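Local coordinates for protein putative fimbrium tip subunit Fim1F (PDB 3R4R) that is a putative component of the fimbrium tip, part of the surface filaments that mediate cell adhesion and biofilm formation, at residues A[49-54]-A[98-103]; A[102-107]-A[142-147]; A[171-176]-A[264-269]; A[197-202]-A[217-222]. All blocks are in the same frame, centred on the assembly; numbering follows the deposited sequence.

Contact 1. Residues A[49-54]-A[98-103]; sequences VAVFDK and VSVLVV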
loop_
_atom_site.group_PDB
_atom_site.type_symbol
_atom_site.label_atom_id
_atom_site.label_comp_id
_atom_site.label_asym_id
_atom_site.label_seq_id
_atom_site.Cartn_x
_atom_site.Cartn_y
_atom_site.Cartn_z
ATOM N N VAL A 49 -2.643 -6.518 -13.831
ATOM C CA VAL A 49 -1.338 -6.312 -14.455
ATOM C C VAL A 49 -1.585 -5.621 -15.788
ATOM O O VAL A 49 -2.439 -6.044 -16.564
ATOM C CB VAL A 49 -0.535 -7.644 -14.590
ATOM C CG1 VAL A 49 0.743 -7.461 -15.400
ATOM C CG2 VAL A 49 -0.223 -8.233 -13.217
ATOM N N ALA A 50 -0.886 -4.520 -16.002
ATOM C CA ALA A 50 -0.997 -3.727 -17.211
ATOM C C ALA A 50 0.367 -3.604 -17.868
ATOM O O ALA A 50 1.354 -3.409 -17.165
ATOM C CB ALA A 50 -1.580 -2.350 -16.881
ATOM N N VAL A 51 0.429 -3.744 -19.205
ATOM C CA VAL A 51 1.660 -3.622 -20.004
ATOM C C VAL A 51 1.470 -2.447 -20.979
ATOM O O VAL A 51 0.457 -2.384 -21.684
ATOM C CB VAL A 51 2.056 -4.945 -20.739
ATOM C CG1 VAL A 51 3.290 -4.755 -21.610
ATOM C CG2 VAL A 51 2.282 -6.085 -19.746
ATOM N N PHE A 52 2.442 -1.523 -20.998
ATOM C CA PHE A 52 2.394 -0.310 -21.817
ATOM C C PHE A 52 3.566 -0.195 -22.752
ATOM O O PHE A 52 4.668 -0.603 -22.378
ATOM C CB PHE A 52 2.383 0.953 -20.925
ATOM C CG PHE A 52 1.318 1.004 -19.871
ATOM C CD1 PHE A 52 0.081 1.581 -20.138
ATOM C CD2 PHE A 52 1.561 0.518 -18.587
ATOM C CE1 PHE A 52 -0.907 1.635 -19.157
ATOM C CE2 PHE A 52 0.575 0.575 -17.602
ATOM C CZ PHE A 52 -0.653 1.133 -17.892
ATOM N N ASP A 53 3.367 0.480 -23.907
ATOM C CA ASP A 53 4.464 0.746 -24.841
ATOM C C ASP A 53 5.243 2.013 -24.378
ATOM O O ASP A 53 4.925 2.578 -23.327
ATOM C CB ASP A 53 3.962 0.883 -26.303
ATOM C CG ASP A 53 2.946 1.972 -26.637
ATOM O OD1 ASP A 53 2.847 2.954 -25.873
ATOM O OD2 ASP A 53 2.341 1.900 -27.725
ATOM N N LYS A 54 6.243 2.454 -25.163
ATOM C CA LYS A 54 7.068 3.621 -24.851
ATOM C C LYS A 54 6.223 4.922 -24.764
ATOM O O LYS A 54 6.588 5.821 -24.008
ATOM C CB LYS A 54 8.193 3.803 -25.901
ATOM C CG LYS A 54 7.770 4.101 -27.334
ATOM C CD LYS A 54 8.986 4.469 -28.186
ATOM C CE LYS A 54 8.645 4.906 -29.593
ATOM N NZ LYS A 54 9.869 5.288 -30.360
ATOM N N VAL A 98 9.096 -2.073 -23.006
ATOM C CA VAL A 98 7.762 -1.886 -22.404
ATOM C C VAL A 98 7.864 -1.689 -20.861
ATOM O O VAL A 98 8.915 -1.908 -20.273
ATOM C CB VAL A 98 6.800 -3.080 -22.735
ATOM C CG1 VAL A 98 6.343 -3.051 -24.186
ATOM C CG2 VAL A 98 7.412 -4.432 -22.383
ATOM N N SER A 99 6.767 -1.247 -20.231
ATOM C CA SER A 99 6.697 -1.119 -18.769
ATOM C C SER A 99 5.467 -1.897 -18.259
ATOM O O SER A 99 4.419 -1.930 -18.928
ATOM C CB SER A 99 6.676 0.339 -18.289
ATOM O OG SER A 99 5.437 1.004 -18.431
ATOM N N VAL A 100 5.621 -2.547 -17.094
ATOM C CA VAL A 100 4.561 -3.336 -16.485
ATOM C C VAL A 100 4.214 -2.714 -15.103
ATOM O O VAL A 100 5.095 -2.485 -14.285
ATOM C CB VAL A 100 4.943 -4.852 -16.395
ATOM C CG1 VAL A 100 6.348 -5.078 -15.838
ATOM C CG2 VAL A 100 3.914 -5.658 -15.608
ATOM N N LEU A 101 2.922 -2.398 -14.903
ATOM C CA LEU A 101 2.316 -1.845 -13.675
ATOM C C LEU A 101 1.408 -2.897 -13.013
ATOM O O LEU A 101 0.560 -3.486 -13.683
ATOM C CB LEU A 101 1.508 -0.544 -13.968
ATOM C CG LEU A 101 0.789 0.098 -12.754
ATOM C CD1 LEU A 101 1.753 0.869 -11.895
ATOM C CD2 LEU A 101 -0.296 1.032 -13.192
ATOM N N VAL A 102 1.585 -3.131 -11.710
ATOM C CA VAL A 102 0.779 -4.124 -10.993
ATOM C C VAL A 102 -0.016 -3.425 -9.868
ATOM O O VAL A 102 0.563 -2.668 -9.091
ATOM C CB VAL A 102 1.693 -5.261 -10.438
ATOM C CG1 VAL A 102 0.887 -6.309 -9.676
ATOM C CG2 VAL A 102 2.514 -5.918 -11.552
ATOM N N VAL A 103 -1.333 -3.634 -9.820
ATOM C CA VAL A 103 -2.183 -3.131 -8.734
ATOM C C VAL A 103 -2.745 -4.370 -8.034
ATOM O O VAL A 103 -3.511 -5.116 -8.644
ATOM C CB VAL A 103 -3.286 -2.118 -9.125
ATOM C CG1 VAL A 103 -4.058 -1.642 -7.881
ATOM C CG2 VAL A 103 -2.706 -0.933 -9.883
#

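Contact 2. Residues A[102-107]-A[142-147]; sequences VVANAN and LVKIGK. With EDO (1,2-ethanediol), chain I.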
loop_
_atom_site.group_PDB
_atom_site.type_symbol
_atom_site.label_atom_id
_atom_site.label_comp_id
_atom_site.label_asym_id
_atom_site.label_seq_id
_atom_site.Cartn_x
_atom_site.Cartn_y
_atom_site.Cartn_z
ATOM N N VAL A 102 1.585 -3.131 -11.710
ATOM C CA VAL A 102 0.779 -4.124 -10.993
ATOM C C VAL A 102 -0.016 -3.425 -9.868
ATOM O O VAL A 102 0.563 -2.668 -9.091
ATOM C CB VAL A 102 1.693 -5.261 -10.438
ATOM C CG1 VAL A 102 0.887 -6.309 -9.676
ATOM C CG2 VAL A 102 2.514 -5.918 -11.552
ATOM N N VAL A 103 -1.333 -3.634 -9.820
ATOM C CA VAL A 103 -2.183 -3.131 -8.734
ATOM C C VAL A 103 -2.745 -4.370 -8.034
ATOM O O VAL A 103 -3.511 -5.116 -8.644
ATOM C CB VAL A 103 -3.286 -2.118 -9.125
ATOM C CG1 VAL A 103 -4.058 -1.642 -7.881
ATOM C CG2 VAL A 103 -2.706 -0.933 -9.883
ATOM N N ALA A 104 -2.314 -4.631 -6.789
ATOM C CA ALA A 104 -2.741 -5.819 -6.058
ATOM C C ALA A 104 -3.872 -5.511 -5.072
ATOM O O ALA A 104 -3.862 -4.463 -4.439
ATOM C CB ALA A 104 -1.560 -6.416 -5.312
ATOM N N ASN A 105 -4.839 -6.453 -4.964
ATOM C CA ASN A 105 -5.991 -6.547 -4.040
ATOM C C ASN A 105 -7.008 -5.422 -4.206
ATOM O O ASN A 105 -7.712 -5.101 -3.241
ATOM C CB ASN A 105 -5.521 -6.554 -2.576
ATOM C CG ASN A 105 -4.719 -7.763 -2.191
ATOM O OD1 ASN A 105 -4.922 -8.877 -2.677
ATOM N ND2 ASN A 105 -3.902 -7.600 -1.210
ATOM N N ALA A 106 -7.203 -4.930 -5.453
ATOM C CA ALA A 106 -8.170 -3.850 -5.772
ATOM C C ALA A 106 -9.220 -4.308 -6.811
ATOM O O ALA A 106 -10.152 -3.561 -7.102
ATOM C CB ALA A 106 -7.429 -2.635 -6.284
ATOM N N ASN A 107 -9.107 -5.546 -7.324
ATOM C CA ASN A 107 -10.067 -6.099 -8.286
ATOM C C ASN A 107 -11.454 -6.281 -7.676
ATOM O O ASN A 107 -11.603 -6.334 -6.463
ATOM C CB ASN A 107 -9.604 -7.487 -8.848
ATOM C CG ASN A 107 -8.328 -7.549 -9.646
ATOM O OD1 ASN A 107 -7.668 -6.546 -9.910
ATOM N ND2 ASN A 107 -7.946 -8.759 -10.049
ATOM N N LEU A 142 -4.951 -5.810 1.619
ATOM C CA LEU A 142 -4.320 -4.483 1.569
ATOM C C LEU A 142 -3.760 -4.242 0.165
ATOM O O LEU A 142 -3.115 -5.129 -0.396
ATOM C CB LEU A 142 -3.221 -4.323 2.632
ATOM C CG LEU A 142 -3.666 -4.303 4.106
ATOM C CD1 LEU A 142 -2.459 -4.434 5.048
ATOM C CD2 LEU A 142 -4.586 -3.114 4.425
ATOM N N VAL A 143 -4.010 -3.061 -0.403
ATOM C CA VAL A 143 -3.616 -2.759 -1.766
ATOM C C VAL A 143 -2.110 -2.459 -1.802
ATOM O O VAL A 143 -1.588 -1.697 -0.971
ATOM C CB VAL A 143 -4.460 -1.589 -2.381
ATOM C CG1 VAL A 143 -3.949 -1.178 -3.758
ATOM C CG2 VAL A 143 -5.941 -1.964 -2.459
ATOM N N LYS A 144 -1.433 -3.077 -2.802
ATOM C CA LYS A 144 -0.010 -2.908 -3.113
ATOM C C LYS A 144 0.132 -2.502 -4.577
ATOM O O LYS A 144 -0.697 -2.893 -5.400
ATOM C CB LYS A 144 0.816 -4.171 -2.808
ATOM C CG LYS A 144 0.749 -4.693 -1.371
ATOM C CD LYS A 144 0.091 -6.070 -1.354
ATOM C CE LYS A 144 0.059 -6.733 0.016
ATOM N NZ LYS A 144 -0.851 -6.047 0.978
ATOM N N ILE A 145 1.133 -1.673 -4.904
ATOM C CA ILE A 145 1.324 -1.224 -6.290
ATOM C C ILE A 145 2.844 -1.232 -6.625
ATOM O O ILE A 145 3.670 -0.996 -5.761
ATOM C CB ILE A 145 0.678 0.186 -6.575
ATOM C CG1 ILE A 145 1.325 1.312 -5.712
ATOM C CG2 ILE A 145 -0.866 0.181 -6.419
ATOM C CD1 ILE A 145 0.919 2.717 -6.125
ATOM N N GLY A 146 3.173 -1.509 -7.880
ATOM C CA GLY A 146 4.552 -1.533 -8.354
ATOM C C GLY A 146 4.666 -1.312 -9.846
ATOM O O GLY A 146 3.710 -1.558 -10.573
ATOM N N LYS A 147 5.844 -0.858 -10.317
ATOM C CA LYS A 147 6.104 -0.634 -11.751
ATOM C C LYS A 147 7.557 -1.012 -12.117
ATOM O O LYS A 147 8.489 -0.675 -11.383
ATOM C CB LYS A 147 5.824 0.827 -12.158
ATOM C CG LYS A 147 5.664 1.029 -13.669
ATOM C CD LYS A 147 5.356 2.483 -14.091
ATOM C CE LYS A 147 6.524 3.459 -14.112
ATOM N NZ LYS A 147 7.177 3.658 -12.786
HETATM C C1 EDO I . 7.205 7.111 -12.381
HETATM O O1 EDO I . 6.181 6.161 -12.074
HETATM C C2 EDO I . 7.364 7.224 -13.895
HETATM O O2 EDO I . 8.406 8.165 -14.191
#

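Contact 3. Residues A[171-176]-A[264-269]; sequences KIEYTG and GNYYRI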
loop_
_atom_site.group_PDB
_atom_site.type_symbol
_atom_site.label_atom_id
_atom_site.label_comp_id
_atom_site.label_asym_id
_atom_site.label_seq_id
_atom_site.Cartn_x
_atom_site.Cartn_y
_atom_site.Cartn_z
ATOM N N LYS A 171 0.768 1.567 8.134
ATOM C CA LYS A 171 0.360 0.730 9.256
ATOM C C LYS A 171 0.636 1.490 10.560
ATOM O O LYS A 171 1.746 1.983 10.774
ATOM C CB LYS A 171 1.090 -0.630 9.202
ATOM C CG LYS A 171 0.775 -1.604 10.362
ATOM C CD LYS A 171 1.643 -2.869 10.258
ATOM C CE LYS A 171 1.438 -3.823 11.403
ATOM N NZ LYS A 171 2.274 -5.044 11.247
ATOM N N ILE A 172 -0.389 1.622 11.406
ATOM C CA ILE A 172 -0.263 2.382 12.674
ATOM C C ILE A 172 -0.666 1.494 13.858
ATOM O O ILE A 172 -1.785 0.976 13.885
ATOM C CB ILE A 172 -1.110 3.706 12.669
ATOM C CG1 ILE A 172 -0.873 4.576 11.402
ATOM C CG2 ILE A 172 -0.895 4.518 13.969
ATOM C CD1 ILE A 172 -1.853 5.789 11.316
ATOM N N GLU A 173 0.248 1.322 14.835
ATOM C CA GLU A 173 -0.019 0.564 16.055
ATOM C C GLU A 173 0.012 1.489 17.293
ATOM O O GLU A 173 1.049 2.069 17.587
ATOM C CB GLU A 173 0.996 -0.587 16.222
ATOM C CG GLU A 173 0.720 -1.452 17.459
ATOM C CD GLU A 173 1.688 -2.569 17.811
ATOM O OE1 GLU A 173 2.804 -2.608 17.241
ATOM O OE2 GLU A 173 1.346 -3.384 18.700
ATOM N N TYR A 174 -1.111 1.640 18.003
ATOM C CA TYR A 174 -1.133 2.374 19.277
ATOM C C TYR A 174 -0.703 1.390 20.359
ATOM O O TYR A 174 -1.346 0.351 20.514
ATOM C CB TYR A 174 -2.502 3.025 19.565
ATOM C CG TYR A 174 -2.687 3.471 21.004
ATOM C CD1 TYR A 174 -2.065 4.619 21.484
ATOM C CD2 TYR A 174 -3.530 2.779 21.864
ATOM C CE1 TYR A 174 -2.254 5.050 22.797
ATOM C CE2 TYR A 174 -3.723 3.196 23.182
ATOM C CZ TYR A 174 -3.087 4.336 23.644
ATOM O OH TYR A 174 -3.267 4.741 24.944
ATOM N N THR A 175 0.416 1.671 21.053
ATOM C CA THR A 175 0.990 0.725 22.017
ATOM C C THR A 175 0.737 1.137 23.493
ATOM O O THR A 175 1.245 0.463 24.388
ATOM C CB THR A 175 2.501 0.572 21.780
ATOM O OG1 THR A 175 3.149 1.850 21.864
ATOM C CG2 THR A 175 2.809 -0.089 20.444
ATOM N N GLY A 176 -0.110 2.142 23.738
ATOM C CA GLY A 176 -0.482 2.534 25.091
ATOM C C GLY A 176 0.196 3.764 25.631
ATOM O O GLY A 176 0.846 4.504 24.885
ATOM N N GLY A 264 3.626 2.505 2.902
ATOM C CA GLY A 264 4.713 1.544 2.946
ATOM C C GLY A 264 5.550 1.641 4.189
ATOM O O GLY A 264 6.672 1.142 4.193
ATOM N N ASN A 265 5.013 2.284 5.243
ATOM C CA ASN A 265 5.707 2.427 6.518
ATOM C C ASN A 265 4.856 1.887 7.686
ATOM O O ASN A 265 3.632 1.831 7.579
ATOM C CB ASN A 265 6.083 3.889 6.777
ATOM C CG ASN A 265 7.149 4.446 5.863
ATOM O OD1 ASN A 265 8.346 4.260 6.078
ATOM N ND2 ASN A 265 6.735 5.187 4.864
ATOM N N TYR A 266 5.516 1.470 8.775
ATOM C CA TYR A 266 4.896 0.945 10.001
ATOM C C TYR A 266 5.280 1.873 11.147
ATOM O O TYR A 266 6.449 2.183 11.344
ATOM C CB TYR A 266 5.295 -0.534 10.241
ATOM C CG TYR A 266 5.014 -1.172 11.598
ATOM C CD1 TYR A 266 3.862 -0.858 12.319
ATOM C CD2 TYR A 266 5.812 -2.208 12.077
ATOM C CE1 TYR A 266 3.585 -1.469 13.544
ATOM C CE2 TYR A 266 5.534 -2.842 13.286
ATOM C CZ TYR A 266 4.423 -2.470 14.023
ATOM O OH TYR A 266 4.194 -3.118 15.225
ATOM N N TYR A 267 4.260 2.372 11.850
ATOM C CA TYR A 267 4.387 3.332 12.934
ATOM C C TYR A 267 3.843 2.801 14.242
ATOM O O TYR A 267 2.916 1.989 14.243
ATOM C CB TYR A 267 3.631 4.617 12.573
ATOM C CG TYR A 267 4.111 5.275 11.294
ATOM C CD1 TYR A 267 5.239 6.094 11.290
ATOM C CD2 TYR A 267 3.425 5.102 10.091
ATOM C CE1 TYR A 267 5.695 6.689 10.115
ATOM C CE2 TYR A 267 3.874 5.695 8.908
ATOM C CZ TYR A 267 5.007 6.495 8.928
ATOM O OH TYR A 267 5.475 7.094 7.784
ATOM N N ARG A 268 4.415 3.274 15.357
ATOM C CA ARG A 268 3.948 2.985 16.708
ATOM C C ARG A 268 3.735 4.301 17.476
ATOM O O ARG A 268 4.631 5.145 17.514
ATOM C CB ARG A 268 4.887 2.045 17.502
ATOM C CG ARG A 268 5.097 0.644 16.917
ATOM C CD ARG A 268 5.748 -0.242 17.953
ATOM N NE ARG A 268 6.247 -1.511 17.422
ATOM C CZ ARG A 268 7.533 -1.853 17.372
ATOM N NH1 ARG A 268 8.466 -1.047 17.875
ATOM N NH2 ARG A 268 7.892 -3.030 16.879
ATOM N N ILE A 269 2.540 4.465 18.080
ATOM C CA ILE A 269 2.179 5.626 18.898
ATOM C C ILE A 269 2.198 5.178 20.348
ATOM O O ILE A 269 1.414 4.330 20.785
ATOM C CB ILE A 269 0.834 6.307 18.513
ATOM C CG1 ILE A 269 0.847 6.768 17.042
ATOM C CG2 ILE A 269 0.531 7.477 19.454
ATOM C CD1 ILE A 269 -0.405 7.547 16.571
#

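Contact 4. Residues A[197-202]-A[217-222]; sequences LNASSK and SDLAYP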
loop_
_atom_site.group_PDB
_atom_site.type_symbol
_atom_site.label_atom_id
_atom_site.label_comp_id
_atom_site.label_asym_id
_atom_site.label_seq_id
_atom_site.Cartn_x
_atom_site.Cartn_y
_atom_site.Cartn_z
ATOM N N LEU A 197 -8.909 9.111 9.385
ATOM C CA LEU A 197 -8.274 8.079 8.550
ATOM C C LEU A 197 -8.803 8.228 7.131
ATOM O O LEU A 197 -9.962 8.625 6.963
ATOM C CB LEU A 197 -8.514 6.650 9.115
ATOM C CG LEU A 197 -7.962 6.371 10.516
ATOM C CD1 LEU A 197 -8.417 5.031 11.030
ATOM C CD2 LEU A 197 -6.429 6.489 10.568
ATOM N N ASN A 198 -7.942 7.976 6.117
ATOM C CA ASN A 198 -8.259 8.176 4.699
ATOM C C ASN A 198 -8.586 6.870 3.996
ATOM O O ASN A 198 -7.822 5.909 4.080
ATOM C CB ASN A 198 -7.068 8.850 3.991
ATOM C CG ASN A 198 -7.287 9.219 2.538
ATOM O OD1 ASN A 198 -8.384 9.096 1.988
ATOM N ND2 ASN A 198 -6.244 9.717 1.886
ATOM N N ALA A 199 -9.691 6.872 3.225
ATOM C CA ALA A 199 -10.182 5.709 2.472
ATOM C C ALA A 199 -9.954 5.852 0.948
ATOM O O ALA A 199 -10.179 4.895 0.237
ATOM C CB ALA A 199 -11.663 5.512 2.745
ATOM N N SER A 200 -9.484 6.999 0.454
ATOM C CA SER A 200 -9.242 7.212 -0.989
ATOM C C SER A 200 -7.741 7.379 -1.327
ATOM O O SER A 200 -6.958 7.878 -0.510
ATOM C CB SER A 200 -9.996 8.431 -1.484
ATOM O OG SER A 200 -11.384 8.138 -1.511
ATOM N N SER A 201 -7.330 6.918 -2.533
ATOM C CA SER A 201 -5.924 7.023 -2.935
ATOM C C SER A 201 -5.731 6.975 -4.424
ATOM O O SER A 201 -6.556 6.411 -5.153
ATOM C CB SER A 201 -5.094 5.893 -2.324
ATOM O OG SER A 201 -3.707 6.028 -2.590
ATOM N N LYS A 202 -4.595 7.564 -4.865
ATOM C CA LYS A 202 -4.040 7.499 -6.220
ATOM C C LYS A 202 -3.244 6.171 -6.293
ATOM O O LYS A 202 -2.811 5.667 -5.253
ATOM C CB LYS A 202 -3.206 8.754 -6.518
ATOM C CG LYS A 202 -4.017 10.052 -6.611
ATOM C CD LYS A 202 -4.776 10.226 -7.971
ATOM C CE LYS A 202 -5.595 11.492 -8.052
ATOM N NZ LYS A 202 -4.773 12.730 -7.893
ATOM N N SER A 217 -11.020 10.745 1.393
ATOM C CA SER A 217 -12.396 10.457 1.833
ATOM C C SER A 217 -12.319 9.822 3.220
ATOM O O SER A 217 -11.325 9.174 3.535
ATOM C CB SER A 217 -13.184 9.599 0.845
ATOM O OG SER A 217 -12.776 8.249 0.820
ATOM N N ASP A 218 -13.326 10.058 4.067
ATOM C CA ASP A 218 -13.350 9.558 5.448
ATOM C C ASP A 218 -13.402 8.017 5.547
ATOM O O ASP A 218 -14.267 7.372 4.947
ATOM C CB ASP A 218 -14.569 10.132 6.203
ATOM C CG ASP A 218 -14.514 11.621 6.503
ATOM O OD1 ASP A 218 -13.488 12.080 7.077
ATOM O OD2 ASP A 218 -15.550 12.309 6.297
ATOM N N LEU A 219 -12.499 7.455 6.393
ATOM C CA LEU A 219 -12.404 6.032 6.725
ATOM C C LEU A 219 -12.786 5.855 8.169
ATOM O O LEU A 219 -12.087 6.332 9.062
ATOM C CB LEU A 219 -11.005 5.459 6.439
ATOM C CG LEU A 219 -10.760 3.956 6.711
ATOM C CD1 LEU A 219 -11.647 3.067 5.838
ATOM C CD2 LEU A 219 -9.316 3.620 6.460
ATOM N N ALA A 220 -13.911 5.189 8.406
ATOM C CA ALA A 220 -14.414 4.993 9.756
ATOM C C ALA A 220 -13.514 4.117 10.555
ATOM O O ALA A 220 -12.971 3.140 10.029
ATOM C CB ALA A 220 -15.800 4.379 9.713
ATOM N N TYR A 221 -13.354 4.457 11.840
ATOM C CA TYR A 221 -12.640 3.634 12.804
ATOM C C TYR A 221 -13.537 2.453 13.162
ATOM O O TYR A 221 -14.676 2.688 13.561
ATOM C CB TYR A 221 -12.240 4.460 14.019
ATOM C CG TYR A 221 -11.516 3.704 15.104
ATOM C CD1 TYR A 221 -10.251 3.162 14.879
ATOM C CD2 TYR A 221 -12.032 3.641 16.399
ATOM C CE1 TYR A 221 -9.575 2.472 15.883
ATOM C CE2 TYR A 221 -11.330 3.015 17.427
ATOM C CZ TYR A 221 -10.089 2.450 17.169
ATOM O OH TYR A 221 -9.384 1.828 18.178
ATOM N N PRO A 222 -13.094 1.187 12.963
ATOM C CA PRO A 222 -13.986 0.046 13.227
ATOM C C PRO A 222 -14.583 0.057 14.639
ATOM O O PRO A 222 -14.010 0.603 15.568
ATOM C CB PRO A 222 -13.064 -1.161 13.043
ATOM C CG PRO A 222 -12.050 -0.694 12.057
ATOM C CD PRO A 222 -11.787 0.727 12.447
HETATM O O HOH W 1 -11.095 7.821 11.140
HETATM O O HOH W 2 -11.889 10.116 8.316
#

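Contact 1. Residues A[49-54]-A[98-103]
Ala-50 and Leu-101 face each other as an antiparallel hydrogen-bonded pair, each amide feeding the other's carbonyl: Ala-50 N to Leu-101 O and Leu-101 N to Ala-50 O are both 2.9 Å. Two residues along, Phe-52 and Ser-99 repeat the ring of two bonds, with Phe-52 N to Ser-99 O at 2.9 Å and Ser-99 N to Phe-52 O slightly longer at 3.1 Å. All four bonds are close to straight. Three of these carbonyls also take a CA-H contact, the shortest from Val-100 CA to Ala-50 O at 3.3 Å. The backbone of Val-49 and Val-51 bonds outward to strand 58-65, and that of Val-98 and Val-100 to strand 144-152, so both strands are interior ones in the antiparallel part of the beta-rich N-terminal half of the chain. Valines cover one face. With its CG1 anti to the backbone N (chi1 173°), Val-49 sends that methyl across to Val-100 CG2 at 3.7 Å, while its CG2 lies beside Val-102 CG2; Leu-18 and Leu-20 of strand 12-21 close over this layer. On the other face Phe-52 turns a ring edge to Leu-101, CE2 lying 3.9 Å from Leu-101 CB with that carbon near the ring plane. Tyr-120 meets the same ring edge-to-face, and Tyr-127 rests on Ala-50 and Leu-101. Val-98 lays its CB against Phe-52 O, and the carboxylate of Asp-53 turns to its own loop, OD1 accepting from Lys-57 N.

Contact 2. Residues A[102-107]-A[142-147]
Asn-105 reaches over with its amide to grip the carbonyl of Leu-142, ND2 to O being 2.7 Å and nearly straight. Lys-144 NZ, curled back by bends at chi2 and chi4, takes the same oxygen at 2.8 Å. The two nitrogens come one from each face of the carbonyl plane, both well out of it, so neither is on a lone pair. Each has further acceptors: Lys-144 NZ bonds Gln-167 OE1 and Glu-41 O, Asn-105 ND2 bonds Thr-43 O, and Asn-105 OD1 accepts from Gln-45 N. Between here and Gly-146 the strands are zipped together. Ala-104 N gives a straight bond of 2.8 Å to Lys-144 O, but the return bond, Lys-144 N to Ala-104 O, stretches to 3.2 Å; Val-102 and Gly-146 form the next hydrogen-bonded pair. Packing is tight where Val-143 CG1 lies 3.4 Å from Ala-104 O. On the face of Val-103 it is apolar, CG1 lying alongside Ile-145 CG2 at 4.0 Å and also meeting Val-143 CG1, with Phe-114 on Val-103 and Leu-168 on Val-143 and Ile-145. The far end is looser. Lys-147 makes no contact with segment 102-107; its poorly ordered chain leads away, and NZ bonds O1 of an ethanediol, probably from the crystallisation liquor, at 2.8 Å. At the opposite, loop end, beyond Asn-105, the touch is also slight, Ala-106 CB to Val-143 CG2. This is an antiparallel strand pair, its end closed by an asparagine in the left-handed region (phi 64°) whose side chain bonds back to the partner's carbonyl.

Contact 3. Residues A[171-176]-A[264-269]
Tyr-266 is held on two sides by the neighbouring strand. Lys-171, extended and with CG anti to its own N (chi1 178°), runs over one ring face: CE makes a CH-pi contact, and NZ stands 4.3 Å from the ring centroid, 8° off the normal, a cation-pi contact. The hydroxyl of Tyr-266 gives a short bond of 2.5 Å from OH to Glu-173 OE1, met nearly along its C-O axis, with carboxylate and ring planes 16° apart. The guanidinium of Arg-268 turns its edge to that same OE1, with NE 3.6 Å from it, a long salt bridge. Behind these groups the backbones run in parallel register. Lys-171 N bonds Asn-265 O, and Lys-171 O takes Tyr-267 N at 2.8 Å; Glu-173 repeats this with Tyr-267 O and Ile-269 N. Farther along, Ile-269 O receives both N and OG1 of Thr-175 from one face of its plane; the pairing continues with Gly-176 and Gly-271. On the reverse face Ile-172 CG2 meets Ile-269 CD1 at 4.0 Å, near Phe-261 and Leu-282. Glu-41 forms a salt bridge with Lys-171 NZ. Within this transthyretin-like C-terminal domain, positive charge beside Glu-173 probably favours its ionised form, and a carboxylate there would polarise the tyrosine hydroxyl.

Contact 4. Residues A[197-202]-A[217-222]
Leu-197 to Ala-199 run antiparallel to Ser-217 to Leu-219 over a short, weakly bonded strand edge, with Ala-199 N giving 2.8 Å to Ser-217 O and Leu-219 N a bent bond of 2.9 Å to Leu-197 O. An Asx turn interrupts it: Asn-198 OD1 accepts from Ser-200 N, two residues on, at 2.8 Å. The same oxygen takes Ser-217 N at 3.2 Å, the two donors lying on opposite faces of the amide plane, so one side chain ties the turn to the partner segment. With its chi1 at -176°, Asn-198 swings its amide away from its own N, back toward Ser-217, and ND2 is held by Glu-233 O and Ala-215 O. On the apolar side, Leu-219 CB lies 3.8 Å from both Leu-197 CB and Ala-199 CB, and its CD2 touches Asn-198 O. Leu-197 also packs on Phe-229 and Thr-231 of strand 228-232. Two waters bridge the end at Leu-197, one joining Leu-197 N to Leu-219 O, the other linking Leu-197 O with OD1 of the exposed Asp-218. At the other end the hydroxyls of Ser-200 and Ser-217 hydrogen-bond, OG to OG, at 2.7 Å.

How the contacts relate
Contacts 1 and 2 share strand 96-104: one flanks it with strand 46-52, the other with strand 144-152, and they touch where Leu-101 CD1 meets Gly-146 O. Both are buried; valines dominate contact 1, whereas contact 2 adds buried amide and ammonium groups at its loop end. Strand 161-179 lies beside strand 144-152 and carries the chain on to contact 3, whose centre is about 22 Å from that of contact 2. Contact 3 is parallel, partly buried and charged on one face. Contact 4, nested in the loop that contact 3 closes, is partly buried with the exposed Asp-218 at its edge and lies in the separate antiparallel sheet; here serines, an asparagine and waters stand in for a regular ladder.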